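Local atomic coordinates of microcin B17-processing protein McbD (Escherichia coli str. K-12 substr. MG1655, PDB entry 6GRH), a protein that is required to convert the inactive microcin B17 precursor into the active peptide, probably acting as the YcaO-type, ATP-dependent cyclodehydratase component of the processing complex. Residues Asn23-Pro27 and Asn196-Ile201; Cys166-Glu170 and Gly244-Ala248; Arg171-Leu175 and Phe362-Asn368; Ala225-Leu229 and Ala254-Val259. The protein carries 1 engineered substitution. All blocks are in the same frame, centred on the assembly; numbering follows the deposited sequence. Where two conformers were deposited one is given.

Contact 1: Asn23-Pro27 and Asn196-Ile201; sequences NRNMP and NHIDEI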
loop_
_atom_site.group_PDB
_atom_site.type_symbol
_atom_site.label_atom_id
_atom_site.label_comp_id
_atom_site.label_asym_id
_atom_site.label_seq_id
_atom_site.Cartn_x
_atom_site.Cartn_y
_atom_site.Cartn_z
ATOM N N ASN E 23 19.049 -20.009 -0.129
ATOM C CA ASN E 23 19.863 -20.327 1.054
ATOM C C ASN E 23 20.455 -19.052 1.685
ATOM O O ASN E 23 21.300 -18.365 1.076
ATOM C CB ASN E 23 20.997 -21.261 0.606
ATOM C CG ASN E 23 21.828 -21.777 1.748
ATOM O OD1 ASN E 23 21.734 -21.299 2.879
ATOM N ND2 ASN E 23 22.653 -22.775 1.459
ATOM N N ARG E 24 20.030 -18.739 2.906
ATOM C CA ARG E 24 20.492 -17.535 3.583
ATOM C C ARG E 24 21.993 -17.577 3.885
ATOM O O ARG E 24 22.623 -16.526 4.008
ATOM C CB ARG E 24 19.697 -17.262 4.870
ATOM C CG ARG E 24 20.030 -18.161 6.035
ATOM C CD ARG E 24 19.161 -17.877 7.242
ATOM N NE ARG E 24 19.720 -18.532 8.411
ATOM C CZ ARG E 24 20.678 -18.020 9.187
ATOM N NH1 ARG E 24 21.174 -16.803 8.970
ATOM N NH2 ARG E 24 21.121 -18.720 10.219
ATOM N N ASN E 25 22.533 -18.785 3.973
ATOM C CA ASN E 25 23.956 -18.993 4.160
ATOM C C ASN E 25 24.838 -19.028 2.925
ATOM O O ASN E 25 26.028 -19.221 3.061
ATOM C CB ASN E 25 24.172 -20.245 5.026
ATOM C CG ASN E 25 23.665 -20.043 6.428
ATOM O OD1 ASN E 25 23.949 -19.007 7.023
ATOM N ND2 ASN E 25 22.879 -20.984 6.942
ATOM N N MET E 26 24.298 -18.850 1.723
ATOM C CA MET E 26 25.167 -18.709 0.565
ATOM C C MET E 26 25.485 -17.227 0.396
ATOM O O MET E 26 24.719 -16.374 0.856
ATOM C CB MET E 26 24.563 -19.320 -0.691
ATOM C CG MET E 26 24.700 -20.858 -0.749
ATOM S SD MET E 26 26.403 -21.442 -0.969
ATOM C CE MET E 26 26.226 -23.214 -1.255
ATOM N N PRO E 27 26.628 -16.911 -0.236
ATOM C CA PRO E 27 26.953 -15.503 -0.496
ATOM C C PRO E 27 25.956 -14.883 -1.467
ATOM O O PRO E 27 25.331 -15.579 -2.233
ATOM C CB PRO E 27 28.359 -15.537 -1.097
ATOM C CG PRO E 27 28.707 -16.952 -1.328
ATOM C CD PRO E 27 27.694 -17.834 -0.662
ATOM N N ASN E 196 29.888 -18.646 8.488
ATOM C CA ASN E 196 28.860 -19.536 7.942
ATOM C C ASN E 196 28.902 -19.668 6.407
ATOM O O ASN E 196 28.856 -20.785 5.901
ATOM C CB ASN E 196 27.438 -19.125 8.400
ATOM C CG ASN E 196 27.080 -19.683 9.773
ATOM O OD1 ASN E 196 27.935 -20.179 10.504
ATOM N ND2 ASN E 196 25.806 -19.632 10.113
ATOM N N HIS E 197 29.040 -18.567 5.688
ATOM C CA HIS E 197 29.002 -18.652 4.221
ATOM C C HIS E 197 30.257 -19.284 3.619
ATOM O O HIS E 197 30.174 -19.905 2.563
ATOM C CB HIS E 197 28.596 -17.341 3.536
ATOM C CG HIS E 197 29.618 -16.245 3.591
ATOM N ND1 HIS E 197 29.771 -15.417 4.687
ATOM C CD2 HIS E 197 30.500 -15.804 2.663
ATOM C CE1 HIS E 197 30.714 -14.523 4.430
ATOM N NE2 HIS E 197 31.176 -14.740 3.212
ATOM N N ILE E 198 31.379 -19.212 4.339
ATOM C CA ILE E 198 32.634 -19.794 3.866
ATOM C C ILE E 198 32.577 -21.302 4.061
ATOM O O ILE E 198 32.893 -22.072 3.152
ATOM C CB ILE E 198 33.848 -19.176 4.603
ATOM C CG1 ILE E 198 33.861 -17.654 4.424
ATOM C CG2 ILE E 198 35.161 -19.804 4.142
ATOM C CD1 ILE E 198 33.859 -17.171 2.987
ATOM N N ASP E 199 32.145 -21.719 5.239
ATOM C CA ASP E 199 32.004 -23.138 5.556
ATOM C C ASP E 199 30.956 -23.840 4.699
ATOM O O ASP E 199 31.132 -24.984 4.336
ATOM C CB ASP E 199 31.707 -23.309 7.049
ATOM C CG ASP E 199 32.878 -22.842 7.927
ATOM O OD1 ASP E 199 34.032 -22.822 7.440
ATOM O OD2 ASP E 199 32.655 -22.466 9.092
ATOM N N GLU E 200 29.883 -23.136 4.370
ATOM C CA GLU E 200 28.861 -23.639 3.446
ATOM C C GLU E 200 29.469 -23.959 2.056
ATOM O O GLU E 200 29.237 -25.038 1.507
ATOM C CB GLU E 200 27.746 -22.605 3.313
ATOM C CG GLU E 200 26.475 -23.105 2.656
ATOM C CD GLU E 200 25.445 -23.644 3.632
ATOM O OE1 GLU E 200 25.738 -23.864 4.839
ATOM O OE2 GLU E 200 24.317 -23.874 3.157
ATOM N N ILE E 201 30.250 -23.022 1.510
ATOM C CA ILE E 201 30.957 -23.248 0.243
ATOM C C ILE E 201 31.953 -24.402 0.382
ATOM O O ILE E 201 31.944 -25.319 -0.428
ATOM C CB ILE E 201 31.693 -21.982 -0.276
ATOM C CG1 ILE E 201 30.702 -20.876 -0.617
ATOM C CG2 ILE E 201 32.560 -22.304 -1.500
ATOM C CD1 ILE E 201 31.339 -19.503 -0.626
HETATM O O HOH W 1 22.347 -23.021 4.974
#
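Asn25 faces His197 at the N-terminal end of helix 196-208, with the CA atoms of the two residues 5.1 Å apart. Residues 23-26 form a type I beta turn, closed by the bond from Met26 N to Asn23 O. The turn presses its backbone onto the helix: Asn25 O lies 3.2 Å from His197 CA in a CH...O contact, and has no hydrogen-bond partner in the model. Asn23 and Glu200 reach for one another from opposite directions. With CG anti to the backbone N (chi1 -174°), Asn23 sends ND2 to Glu200 OE2 at 2.6 Å. That bond is nearly straight, 172° at the hydrogen, and lies in the amide plane; it meets the carboxylate on its anti side, somewhat out of plane. The other end of the amide is also fixed, because Asn23 OD1 accepts from Asn25 N at 2.9 Å, an Asx turn. A water bridges the three polar side chains, donating to Asn23 OD1 and Glu200 OE2 and accepting from Asn25 ND2. Next to this polar patch, Met26 CE rests 3.9 Å from Glu200 CG, and Pro27 CG packs against Ile201 CD1 at 3.7 Å. Arg24, the second residue of the turn, binds a McbC chain through NE and a McbB chain through NH1. Arg63 of a second McbC chain forms a salt bridge with Glu200 OE2. Three donors, the amide, the water and this guanidinium, therefore converge on one carboxylate oxygen, which would be expected to favour its ionised form and ties the intrachain contact to the subunit interface.

Contact 2: Cys166-Glu170 and Gly244-Ala248; sequences CEFME and GLSYA
Met169 and Tyr247 form the tight part of this contact between helix 166-170 and strand 244-248, whose axes approach to 7.3 Å. The two side chains run side by side in the same direction, and Met169 CB sits 3.7 Å from the centroid of the Tyr247 ring. Because CB stands only 10° off the ring normal, this is a CH-pi contact over the face. In the modelled one of two Met169 conformers, CG continues along the same face to 3.8 Å from Tyr247 CZ. A polar grip lies beside it. The extended chain of Glu170 brings OE2 to within 2.9 Å of Tyr247 N, a hydrogen bond of 151° at the hydrogen that meets the carboxylate on its anti side, tilted out of plane. The aliphatic part of Glu170 fills in between, its CG lying 3.6 Å from Tyr247 CB, while Leu245 CD2 touches Glu170 O and CB. Cys166 makes the looser side: whereas buried Met169 covers a ring face, this partly exposed cysteine meets only the ring's edge, in plane, with SG 5.2 Å from the centroid of the Tyr247 ring, a sulfur-aromatic contact. The Tyr247 hydroxyl is engaged by Pro222 O. Strand 241-248 is outermost in its sheet within this chain: Gly244, Ser246 and Ala248 pair with strand 224-231, so Glu170 takes a backbone N-H that points from the other edge. Leu327 of helix 327-334 touches both Met169 and Tyr247, whereas Ser246 and Ala248 pack against helix 251-275, leaving the strand between that helix and helix 157-180.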
loop_
_atom_site.group_PDB
_atom_site.type_symbol
_atom_site.label_atom_id
_atom_site.label_comp_id
_atom_site.label_asym_id
_atom_site.label_seq_id
_atom_site.Cartn_x
_atom_site.Cartn_y
_atom_site.Cartn_z
ATOM N N CYS E 166 47.013 -5.166 -3.314
ATOM C CA CYS E 166 46.542 -6.518 -3.048
ATOM C C CYS E 166 46.476 -7.330 -4.330
ATOM O O CYS E 166 47.003 -8.435 -4.406
ATOM C CB CYS E 166 45.198 -6.512 -2.303
ATOM S SG CYS E 166 45.371 -6.009 -0.565
ATOM N N GLU E 167 45.890 -6.752 -5.369
ATOM C CA GLU E 167 45.833 -7.440 -6.641
ATOM C C GLU E 167 47.218 -7.683 -7.240
ATOM O O GLU E 167 47.462 -8.753 -7.768
ATOM C CB GLU E 167 44.975 -6.684 -7.654
ATOM C CG GLU E 167 44.632 -7.562 -8.834
ATOM C CD GLU E 167 43.425 -7.045 -9.567
ATOM O OE1 GLU E 167 42.307 -7.178 -9.001
ATOM O OE2 GLU E 167 43.615 -6.498 -10.681
ATOM N N PHE E 168 48.100 -6.690 -7.147
ATOM C CA PHE E 168 49.506 -6.817 -7.602
ATOM C C PHE E 168 50.187 -7.981 -6.898
ATOM O O PHE E 168 50.800 -8.825 -7.544
ATOM C CB PHE E 168 50.260 -5.512 -7.322
ATOM C CG PHE E 168 51.711 -5.510 -7.746
ATOM C CD1 PHE E 168 52.065 -5.248 -9.064
ATOM C CD2 PHE E 168 52.719 -5.725 -6.813
ATOM C CE1 PHE E 168 53.395 -5.211 -9.450
ATOM C CE2 PHE E 168 54.060 -5.696 -7.196
ATOM C CZ PHE E 168 54.390 -5.426 -8.524
ATOM N N MET E 169 50.069 -8.019 -5.570
ATOM C CA MET E 169 50.600 -9.131 -4.792
ATOM C C MET E 169 50.005 -10.455 -5.252
ATOM O O MET E 169 50.731 -11.425 -5.433
ATOM C CB MET E 169 50.338 -8.934 -3.296
ATOM C CG MET E 169 51.449 -8.188 -2.601
ATOM S SD MET E 169 52.981 -9.097 -2.853
ATOM C CE MET E 169 54.033 -7.739 -3.319
ATOM N N GLU E 170 48.692 -10.480 -5.459
ATOM C CA GLU E 170 47.991 -11.704 -5.900
ATOM C C GLU E 170 48.575 -12.267 -7.198
ATOM O O GLU E 170 48.935 -13.437 -7.282
ATOM C CB GLU E 170 46.487 -11.434 -6.134
ATOM C CG GLU E 170 45.682 -11.415 -4.853
ATOM C CD GLU E 170 44.338 -10.720 -4.964
ATOM O OE1 GLU E 170 43.824 -10.524 -6.079
ATOM O OE2 GLU E 170 43.792 -10.359 -3.906
ATOM N N GLY E 244 40.339 -19.873 -6.836
ATOM C CA GLY E 244 40.167 -18.567 -6.235
ATOM C C GLY E 244 41.478 -18.118 -5.634
ATOM O O GLY E 244 42.306 -18.939 -5.224
ATOM N N LEU E 245 41.663 -16.812 -5.584
ATOM C CA LEU E 245 42.888 -16.230 -5.093
ATOM C C LEU E 245 42.585 -14.915 -4.400
ATOM O O LEU E 245 41.812 -14.098 -4.911
ATOM C CB LEU E 245 43.836 -15.978 -6.254
ATOM C CG LEU E 245 45.172 -15.288 -5.951
ATOM C CD1 LEU E 245 46.047 -16.137 -5.037
ATOM C CD2 LEU E 245 45.877 -15.034 -7.265
ATOM N N SER E 246 43.234 -14.687 -3.267
ATOM C CA SER E 246 43.142 -13.413 -2.611
ATOM C C SER E 246 44.328 -13.163 -1.716
ATOM O O SER E 246 44.877 -14.099 -1.146
ATOM C CB SER E 246 41.839 -13.351 -1.820
ATOM O OG SER E 246 41.687 -12.081 -1.237
ATOM N N TYR E 247 44.711 -11.895 -1.606
ATOM C CA TYR E 247 45.787 -11.470 -0.736
ATOM C C TYR E 247 45.222 -10.529 0.312
ATOM O O TYR E 247 44.496 -9.594 -0.019
ATOM C CB TYR E 247 46.871 -10.755 -1.539
ATOM C CG TYR E 247 47.985 -10.176 -0.705
ATOM C CD1 TYR E 247 47.935 -8.852 -0.255
ATOM C CD2 TYR E 247 49.087 -10.946 -0.356
ATOM C CE1 TYR E 247 48.960 -8.306 0.492
ATOM C CE2 TYR E 247 50.124 -10.409 0.404
ATOM C CZ TYR E 247 50.058 -9.091 0.828
ATOM O OH TYR E 247 51.089 -8.551 1.560
ATOM N N ALA E 248 45.587 -10.769 1.560
ATOM C CA ALA E 248 45.252 -9.869 2.661
ATOM C C ALA E 248 46.343 -9.972 3.734
ATOM O O ALA E 248 47.207 -10.860 3.666
ATOM C CB ALA E 248 43.881 -10.219 3.219
#

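Contact 3: Arg171-Leu175 and Phe362-Asn368; sequences RQSLL and FFLHMNN. Engineered in segment 171-175: Arg171 (natural residue Thr).
Gln172 and Leu175, one helical turn apart, face the irregular segment 362-368, which follows the helix at CA separations of 6.7 Å for Gln172 and Phe363 and 6.8 Å for Leu175 and Met366. Gln172 holds the segment by both ends of its amide. Its NE2 donates to Phe363 O at 2.9 Å, in the carbonyl plane on a lone pair and close to the plane of the glutamine amide. Its OE1 accepts from Phe363 N at 3.0 Å, less straight, with the donor tilted 25° from the carbonyl plane. Two bonds to the backbone of a single residue fix the amide's flip and satisfy both of its polar atoms in a buried setting. With the chain bent at chi2 (-61°), Gln172 crosses the Phe362 side chain at about a right angle, its OE1 against Phe362 CB and near the edges of both phenylalanine rings. Both segments lie in the YcaO family region, where the loop after strand 350-358 runs along helix 157-180; Phe362 also makes an edge-to-face contact with Phe168 of that helix, and Asn373 bonds the loop's backbone at Phe362 O and Leu364 N. Farther along, the two methyls of Leu175 diverge. Leu175 CD1 touches Phe363 CB at 3.5 Å, while Leu175 CD2 points to Met366 O and, at 3.4 Å, to Asn368 OD1. Met366 crosses the helix surface obliquely, its CE 3.7 Å from Leu174 CD2. Met366 SD lies 3.7 Å from NH1 of the engineered Arg171, approaching the guanidinium obliquely, and the same arginine has a long, weak ion pair with Glu167.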
loop_
_atom_site.group_PDB
_atom_site.type_symbol
_atom_site.label_atom_id
_atom_site.label_comp_id
_atom_site.label_asym_id
_atom_site.label_seq_id
_atom_site.Cartn_x
_atom_site.Cartn_y
_atom_site.Cartn_z
ATOM N N ARG E 171 48.656 -11.408 -8.208
ATOM C CA ARG E 171 49.031 -11.818 -9.546
ATOM C C ARG E 171 50.521 -12.138 -9.647
ATOM O O ARG E 171 50.891 -13.147 -10.255
ATOM C CB ARG E 171 48.609 -10.756 -10.586
ATOM C CG ARG E 171 47.120 -10.381 -10.552
ATOM C CD ARG E 171 46.222 -11.562 -10.881
ATOM N NE ARG E 171 44.806 -11.239 -10.693
ATOM C CZ ARG E 171 44.014 -10.630 -11.576
ATOM N NH1 ARG E 171 44.458 -10.219 -12.772
ATOM N NH2 ARG E 171 42.735 -10.417 -11.251
ATOM N N GLN E 172 51.368 -11.329 -9.011
ATOM C CA GLN E 172 52.808 -11.617 -9.006
ATOM C C GLN E 172 53.066 -12.927 -8.277
ATOM O O GLN E 172 53.841 -13.767 -8.774
ATOM C CB GLN E 172 53.640 -10.482 -8.409
ATOM C CG GLN E 172 53.505 -9.141 -9.125
ATOM C CD GLN E 172 53.936 -9.170 -10.568
ATOM O OE1 GLN E 172 54.930 -9.839 -10.932
ATOM N NE2 GLN E 172 53.221 -8.420 -11.403
ATOM N N SER E 173 52.387 -13.131 -7.144
ATOM C CA SER E 173 52.463 -14.407 -6.409
ATOM C C SER E 173 52.000 -15.590 -7.249
ATOM O O SER E 173 52.616 -16.643 -7.231
ATOM C CB SER E 173 51.663 -14.377 -5.099
ATOM O OG SER E 173 52.213 -13.419 -4.196
ATOM N N LEU E 174 50.931 -15.406 -7.993
ATOM C CA LEU E 174 50.366 -16.478 -8.804
ATOM C C LEU E 174 51.289 -16.875 -9.960
ATOM O O LEU E 174 51.421 -18.064 -10.253
ATOM C CB LEU E 174 49.016 -16.044 -9.365
ATOM C CG LEU E 174 48.325 -16.997 -10.349
ATOM C CD1 LEU E 174 47.934 -18.321 -9.697
ATOM C CD2 LEU E 174 47.124 -16.319 -10.972
ATOM N N LEU E 175 51.868 -15.881 -10.635
ATOM C CA LEU E 175 52.808 -16.138 -11.728
ATOM C C LEU E 175 54.067 -16.857 -11.273
ATOM O O LEU E 175 54.517 -17.777 -11.945
ATOM C CB LEU E 175 53.191 -14.852 -12.455
ATOM C CG LEU E 175 52.071 -14.265 -13.307
ATOM C CD1 LEU E 175 52.299 -12.777 -13.564
ATOM C CD2 LEU E 175 51.919 -15.023 -14.613
ATOM N N PHE E 362 58.720 -6.271 -12.356
ATOM C CA PHE E 362 57.901 -7.428 -12.063
ATOM C C PHE E 362 57.201 -7.786 -13.379
ATOM O O PHE E 362 57.403 -7.105 -14.408
ATOM C CB PHE E 362 56.859 -7.065 -10.993
ATOM C CG PHE E 362 57.422 -6.858 -9.599
ATOM C CD1 PHE E 362 58.070 -5.678 -9.259
ATOM C CD2 PHE E 362 57.251 -7.818 -8.618
ATOM C CE1 PHE E 362 58.569 -5.474 -7.984
ATOM C CE2 PHE E 362 57.757 -7.622 -7.331
ATOM C CZ PHE E 362 58.405 -6.443 -7.014
ATOM N N PHE E 363 56.377 -8.828 -13.367
ATOM C CA PHE E 363 55.559 -9.126 -14.555
ATOM C C PHE E 363 54.594 -7.980 -14.886
ATOM O O PHE E 363 53.874 -7.501 -14.023
ATOM C CB PHE E 363 54.819 -10.441 -14.392
ATOM C CG PHE E 363 55.735 -11.618 -14.332
ATOM C CD1 PHE E 363 56.281 -12.137 -15.504
ATOM C CD2 PHE E 363 56.081 -12.184 -13.120
ATOM C CE1 PHE E 363 57.131 -13.212 -15.463
ATOM C CE2 PHE E 363 56.923 -13.266 -13.068
ATOM C CZ PHE E 363 57.469 -13.782 -14.232
ATOM N N LEU E 364 54.622 -7.514 -16.135
ATOM C CA LEU E 364 53.728 -6.417 -16.561
ATOM C C LEU E 364 52.288 -6.879 -16.774
ATOM O O LEU E 364 51.366 -6.075 -16.704
ATOM C CB LEU E 364 54.271 -5.713 -17.822
ATOM C CG LEU E 364 55.380 -4.694 -17.538
ATOM C CD1 LEU E 364 56.027 -4.217 -18.822
ATOM C CD2 LEU E 364 54.885 -3.496 -16.749
ATOM N N HIS E 365 52.098 -8.155 -17.049
ATOM C CA HIS E 365 50.768 -8.723 -17.163
ATOM C C HIS E 365 50.861 -10.225 -16.892
ATOM O O HIS E 365 51.953 -10.723 -16.664
ATOM C CB HIS E 365 50.193 -8.417 -18.554
ATOM C CG HIS E 365 50.995 -8.984 -19.677
ATOM N ND1 HIS E 365 50.974 -10.320 -20.003
ATOM C CD2 HIS E 365 51.797 -8.385 -20.587
ATOM C CE1 HIS E 365 51.755 -10.528 -21.047
ATOM N NE2 HIS E 365 52.256 -9.366 -21.431
ATOM N N MET E 366 49.749 -10.948 -16.936
ATOM C CA MET E 366 49.736 -12.340 -16.467
ATOM C C MET E 366 49.648 -13.423 -17.539
ATOM O O MET E 366 49.475 -14.605 -17.209
ATOM C CB MET E 366 48.626 -12.531 -15.418
ATOM C CG MET E 366 47.212 -12.659 -15.941
ATOM S SD MET E 366 46.068 -13.035 -14.593
ATOM C CE MET E 366 46.432 -14.746 -14.240
ATOM N N ASN E 367 49.767 -13.039 -18.805
ATOM C CA ASN E 367 49.730 -13.996 -19.909
ATOM C C ASN E 367 51.142 -14.369 -20.393
ATOM O O ASN E 367 51.682 -13.728 -21.286
ATOM C CB ASN E 367 48.910 -13.407 -21.059
ATOM C CG ASN E 367 48.774 -14.356 -22.229
ATOM O OD1 ASN E 367 49.123 -15.534 -22.137
ATOM N ND2 ASN E 367 48.253 -13.843 -23.343
ATOM N N ASN E 368 51.740 -15.416 -19.837
ATOM C CA ASN E 368 53.082 -15.782 -20.316
ATOM C C ASN E 368 53.060 -16.633 -21.622
ATOM O O ASN E 368 54.108 -17.021 -22.091
ATOM C CB ASN E 368 54.012 -16.323 -19.200
ATOM C CG ASN E 368 53.325 -17.274 -18.281
ATOM O OD1 ASN E 368 53.225 -17.046 -17.063
ATOM N ND2 ASN E 368 52.780 -18.329 -18.867
#

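Contact 4: Ala225-Leu229 and Ala254-Val259; sequences AVLTL and ALCKSV
Ser258 OG stands at the centre of the contact, 2.6 Å from Thr228 OG1 in a hydrogen bond whose donor is not settled; this holds for the modelled one of two deposited Thr228 conformers. Val226 O lies 3.0 Å from Ser258 OG and is another possible acceptor. The serine reaches the strand because its OG is anti to its own backbone N (chi1 -177°). Val226 spreads its methyls over the helix, CG2 meeting Ala254 CB at 3.8 Å and CG1 meeting Leu255 CA at 4.0 Å. In the same modelled conformer, Thr228 CG2 touches Val259 CG2 at 3.9 Å and Leu255 CD1 at 4.0 Å. Val226 and Thr228, two residues apart, thus use the same strand face. The axes are 7.6 Å apart at closest: in this YcaO family region the helix packs on one face of the sheet, running roughly along the strand (37° between the segments' directions). Strand 241-248 precedes this helix and pairs antiparallel with strand 224-231; its Gly244 O bonds Thr228 OG1, again in this conformer, and, weakly, Ser258 OG. Farther out, Ile213 of strand 210-215 touches Val226, Thr228 and Leu255, while Ile198, Ile201 and Leu202 of helix 196-208 pack on Val259.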
loop_
_atom_site.group_PDB
_atom_site.type_symbol
_atom_site.label_atom_id
_atom_site.label_comp_id
_atom_site.label_asym_id
_atom_site.label_seq_id
_atom_site.Cartn_x
_atom_site.Cartn_y
_atom_site.Cartn_z
ATOM N N ALA E 225 48.881 -14.529 0.353
ATOM C CA ALA E 225 48.151 -14.787 -0.893
ATOM C C ALA E 225 47.701 -16.223 -0.826
ATOM O O ALA E 225 48.524 -17.127 -0.799
ATOM C CB ALA E 225 49.041 -14.575 -2.093
ATOM N N VAL E 226 46.403 -16.442 -0.757
ATOM C CA VAL E 226 45.885 -17.790 -0.601
ATOM C C VAL E 226 45.210 -18.240 -1.882
ATOM O O VAL E 226 44.314 -17.560 -2.361
ATOM C CB VAL E 226 44.929 -17.877 0.602
ATOM C CG1 VAL E 226 44.292 -19.254 0.686
ATOM C CG2 VAL E 226 45.708 -17.590 1.889
ATOM N N LEU E 227 45.651 -19.383 -2.413
ATOM C CA LEU E 227 45.124 -19.949 -3.644
ATOM C C LEU E 227 44.286 -21.137 -3.247
ATOM O O LEU E 227 44.782 -22.038 -2.576
ATOM C CB LEU E 227 46.268 -20.430 -4.550
ATOM C CG LEU E 227 45.878 -21.019 -5.913
ATOM C CD1 LEU E 227 45.240 -19.993 -6.810
ATOM C CD2 LEU E 227 47.107 -21.636 -6.570
ATOM N N THR E 228 43.014 -21.121 -3.634
ATOM C CA THR E 228 42.115 -22.250 -3.421
ATOM C C THR E 228 41.940 -22.928 -4.777
ATOM O O THR E 228 41.782 -22.250 -5.802
ATOM C CB THR E 228 40.742 -21.810 -2.864
ATOM O OG1 THR E 228 40.372 -20.550 -3.436
ATOM C CG2 THR E 228 40.768 -21.682 -1.345
ATOM N N LEU E 229 41.970 -24.257 -4.771
ATOM C CA LEU E 229 41.875 -25.063 -5.982
ATOM C C LEU E 229 40.810 -26.112 -5.778
ATOM O O LEU E 229 40.705 -26.690 -4.696
ATOM C CB LEU E 229 43.215 -25.742 -6.259
ATOM C CG LEU E 229 44.371 -24.831 -6.651
ATOM C CD1 LEU E 229 45.636 -25.662 -6.816
ATOM C CD2 LEU E 229 44.068 -24.055 -7.927
ATOM N N ALA E 254 42.330 -13.637 3.966
ATOM C CA ALA E 254 42.744 -14.041 2.617
ATOM C C ALA E 254 42.063 -15.350 2.221
ATOM O O ALA E 254 41.552 -15.474 1.105
ATOM C CB ALA E 254 44.261 -14.165 2.523
ATOM N N LEU E 255 42.010 -16.306 3.143
ATOM C CA LEU E 255 41.375 -17.598 2.858
ATOM C C LEU E 255 39.888 -17.414 2.575
ATOM O O LEU E 255 39.371 -17.983 1.615
ATOM C CB LEU E 255 41.575 -18.608 3.995
ATOM C CG LEU E 255 40.816 -19.945 3.917
ATOM C CD1 LEU E 255 40.924 -20.567 2.533
ATOM C CD2 LEU E 255 41.346 -20.927 4.952
ATOM N N CYS E 256 39.207 -16.618 3.403
ATOM C CA CYS E 256 37.775 -16.386 3.209
ATOM C C CYS E 256 37.481 -15.726 1.874
ATOM O O CYS E 256 36.660 -16.241 1.122
ATOM C CB CYS E 256 37.151 -15.626 4.398
ATOM S SG CYS E 256 37.235 -16.608 5.923
ATOM N N LYS E 257 38.191 -14.643 1.547
ATOM C CA LYS E 257 38.031 -14.011 0.242
ATOM C C LYS E 257 38.338 -14.996 -0.909
ATOM O O LYS E 257 37.605 -15.068 -1.879
ATOM C CB LYS E 257 38.887 -12.736 0.113
ATOM C CG LYS E 257 38.497 -11.600 1.079
ATOM C CD LYS E 257 38.632 -10.204 0.428
ATOM N N SER E 258 39.404 -15.774 -0.774
ATOM C CA SER E 258 39.777 -16.756 -1.811
ATOM C C SER E 258 38.663 -17.781 -2.109
ATOM O O SER E 258 38.364 -18.080 -3.270
ATOM C CB SER E 258 41.055 -17.482 -1.415
ATOM O OG SER E 258 41.443 -18.371 -2.428
ATOM N N VAL E 259 38.053 -18.292 -1.048
ATOM C CA VAL E 259 36.951 -19.240 -1.175
ATOM C C VAL E 259 35.766 -18.612 -1.943
ATOM O O VAL E 259 35.182 -19.252 -2.825
ATOM C CB VAL E 259 36.532 -19.774 0.207
ATOM C CG1 VAL E 259 35.215 -20.545 0.180
ATOM C CG2 VAL E 259 37.632 -20.655 0.744
#

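Contacts 2 and 4 are closest, with centres about 9 Å apart, and share one sheet: strands 224-231 and 241-248 are neighbours in it, joined by backbone bonds at Gly244 and Ser246. Contacts 2 and 3, with centres about 12 Å apart, use successive turns of helix 157-180, while Leu174 meets Leu227 to connect contact 3 with contact 4. The centre of contact 1 lies about 24 Å from the chain centre, the farthest of the four, yet Ile198 and Ile201 touch Cys256 and Val259 of contact 4. Along the chain, contact 1 closes before contact 4 opens, and contact 3 spans contact 4. A continuous chain of packing thus runs from the McbB- and McbC-binding turn into the YcaO core.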